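Local coordinates for protein Bacint_00347 (Bacteroides intestinalis DSM 17393, PDB 5MUM) that is a beta-propeller glycoside hydrolase, probably a rhamnosidase that cleaves rhamnose-containing carbohydrates, at residues V342-E347 against Q398-H403. Sequence-based numbering, arbitrary orientation. Where two conformers were deposited one is given.
Sequences VVDGGE and QKRRLH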
loop_
_atom_site.group_PDB
_atom_site.type_symbol
_atom_site.label_atom_id
_atom_site.label_comp_id
_atom_site.label_asym_id
_atom_site.label_seq_id
_atom_site.Cartn_x
_atom_site.Cartn_y
_atom_site.Cartn_z
ATOM N N VAL A 342 8.087 8.052 1.585
ATOM C CA VAL A 342 8.585 7.966 2.928
ATOM C C VAL A 342 9.003 9.342 3.319
ATOM O O VAL A 342 9.394 10.129 2.467
ATOM C CB VAL A 342 9.721 6.944 3.071
ATOM C CG1 VAL A 342 9.184 5.562 2.771
ATOM C CG2 VAL A 342 10.908 7.268 2.186
ATOM N N VAL A 343 8.898 9.656 4.605
ATOM C CA VAL A 343 9.206 10.993 5.085
ATOM C C VAL A 343 9.994 10.949 6.382
ATOM O O VAL A 343 9.723 10.117 7.244
ATOM C CB VAL A 343 7.919 11.794 5.345
ATOM C CG1 VAL A 343 7.285 12.227 4.045
ATOM C CG2 VAL A 343 6.939 10.981 6.174
ATOM N N ASP A 344 10.928 11.886 6.530
ATOM C CA ASP A 344 11.789 11.980 7.727
ATOM C C ASP A 344 11.785 13.470 8.033
ATOM O O ASP A 344 12.446 14.225 7.342
ATOM C CB ASP A 344 13.191 11.448 7.360
ATOM C CG ASP A 344 14.188 11.422 8.530
ATOM O OD1 ASP A 344 13.782 11.474 9.704
ATOM O OD2 ASP A 344 15.405 11.272 8.246
ATOM N N GLY A 345 10.971 13.887 9.011
ATOM C CA GLY A 345 10.917 15.289 9.484
ATOM C C GLY A 345 10.724 16.336 8.386
ATOM O O GLY A 345 11.519 17.260 8.231
ATOM N N GLY A 346 9.690 16.164 7.590
ATOM C CA GLY A 346 9.447 17.073 6.464
ATOM C C GLY A 346 10.244 16.812 5.190
ATOM O O GLY A 346 9.876 17.336 4.135
ATOM N N GLU A 347 11.343 16.064 5.262
ATOM C CA GLU A 347 12.020 15.595 4.052
ATOM C C GLU A 347 11.188 14.452 3.448
ATOM O O GLU A 347 10.749 13.574 4.163
ATOM C CB GLU A 347 13.397 15.098 4.389
ATOM C CG GLU A 347 14.248 14.773 3.181
ATOM C CD GLU A 347 15.662 14.335 3.564
ATOM O OE1 GLU A 347 15.899 13.924 4.714
ATOM O OE2 GLU A 347 16.548 14.367 2.691
ATOM N N GLN A 398 12.356 1.775 11.127
ATOM C CA GLN A 398 13.344 1.270 12.082
ATOM C C GLN A 398 14.750 1.790 11.790
ATOM O O GLN A 398 15.478 2.086 12.722
ATOM C CB GLN A 398 13.316 -0.263 12.124
ATOM C CG GLN A 398 12.040 -0.796 12.786
ATOM C CD GLN A 398 11.752 -2.259 12.498
ATOM O OE1 GLN A 398 12.660 -3.055 12.236
ATOM N NE2 GLN A 398 10.468 -2.620 12.519
ATOM N N LYS A 399 15.116 1.888 10.514
ATOM C CA LYS A 399 16.492 2.211 10.111
ATOM C C LYS A 399 16.656 3.380 9.170
ATOM O O LYS A 399 17.777 3.700 8.800
ATOM C CB LYS A 399 17.153 0.970 9.486
ATOM C CG LYS A 399 17.226 -0.238 10.386
ATOM N N ARG A 400 15.563 4.013 8.755
ATOM C CA ARG A 400 15.593 5.052 7.738
ATOM C C ARG A 400 16.334 4.643 6.458
ATOM O O ARG A 400 17.044 5.448 5.834
ATOM C CB ARG A 400 16.132 6.390 8.302
ATOM C CG ARG A 400 15.252 7.004 9.386
ATOM C CD ARG A 400 13.947 7.517 8.821
ATOM N NE ARG A 400 13.198 8.204 9.846
ATOM C CZ ARG A 400 12.378 7.647 10.726
ATOM N NH1 ARG A 400 11.796 8.424 11.626
ATOM N NH2 ARG A 400 12.148 6.339 10.752
ATOM N N ARG A 401 16.124 3.402 6.055
ATOM C CA ARG A 401 16.584 2.960 4.743
ATOM C C ARG A 401 15.385 2.689 3.888
ATOM O O ARG A 401 14.390 2.099 4.376
ATOM C CB ARG A 401 17.414 1.704 4.852
ATOM C CG ARG A 401 18.664 1.931 5.701
ATOM C CD ARG A 401 19.700 0.877 5.348
ATOM N NE ARG A 401 20.147 0.078 6.469
ATOM C CZ ARG A 401 20.602 -1.184 6.372
ATOM N NH1 ARG A 401 20.972 -1.809 7.483
ATOM N NH2 ARG A 401 20.669 -1.841 5.190
ATOM N N LEU A 402 15.473 3.156 2.640
ATOM C CA LEU A 402 14.412 2.993 1.669
ATOM C C LEU A 402 14.752 1.858 0.707
ATOM O O LEU A 402 15.702 1.972 -0.092
ATOM C CB LEU A 402 14.158 4.290 0.935
ATOM C CG LEU A 402 13.128 4.207 -0.184
ATOM C CD1 LEU A 402 11.775 3.712 0.346
ATOM C CD2 LEU A 402 13.028 5.575 -0.831
ATOM N N HIS A 403 14.000 0.754 0.822
ATOM C CA HIS A 403 14.104 -0.394 -0.055
ATOM C C HIS A 403 12.779 -0.618 -0.785
ATOM O O HIS A 403 11.695 -0.702 -0.158
ATOM C CB HIS A 403 14.442 -1.665 0.701
ATOM C CG HIS A 403 15.835 -1.715 1.244
ATOM N ND1 HIS A 403 16.369 -2.874 1.769
ATOM C CD2 HIS A 403 16.796 -0.769 1.373
ATOM C CE1 HIS A 403 17.594 -2.631 2.205
ATOM N NE2 HIS A 403 17.870 -1.356 1.995
HETATM O O HOH W 1 12.134 11.263 11.545
#
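In this beta-propeller, the end of the first strand of one blade meets the chain leaving helix 393-399 through a salt bridge, Asp-344 with Arg-400, and an apolar pair, Val-342 with Leu-402. OD1 of Asp-344 accepts a weak but nearly straight hydrogen bond from NE of Arg-400 (3.3 Å, 171° at the hydrogen). The carboxylate stands almost perpendicular to the guanidinium, 85° between planes, and meets its edge through this one oxygen, without the paired two-bond geometry. A water adds a second link between the same two side chains, donating to Asp-344 OD1 and accepting from Arg-400 NH1 at 2.9 Å. The guanidinium is fixed further by a salt bridge from NH1 to Glu-209 and a hydrogen bond from NH2 to the carbonyl of Trp-396, one turn back in the helix. A bend at chi2 (-70°) turns CD and the guanidinium toward the strand, with Arg-400 CD 3.9 Å from Asp-344 CG. Deeper in the fold, both methyls of Val-342 meet the fork of Leu-402, with CG1 4.0 Å from CD1 and CG2 4.1 Å from CD2. Beyond Asp-344, a type I' turn through Gly-345 and Gly-346 leads into strand 347-352, whose Phe-349 and Ile-351 pack on Val-342 and Leu-402, respectively. Trp-396 of the helix touches Val-342 and Asp-344, while Leu-402 also bonds through its backbone to Val-430, just after strand 423-429.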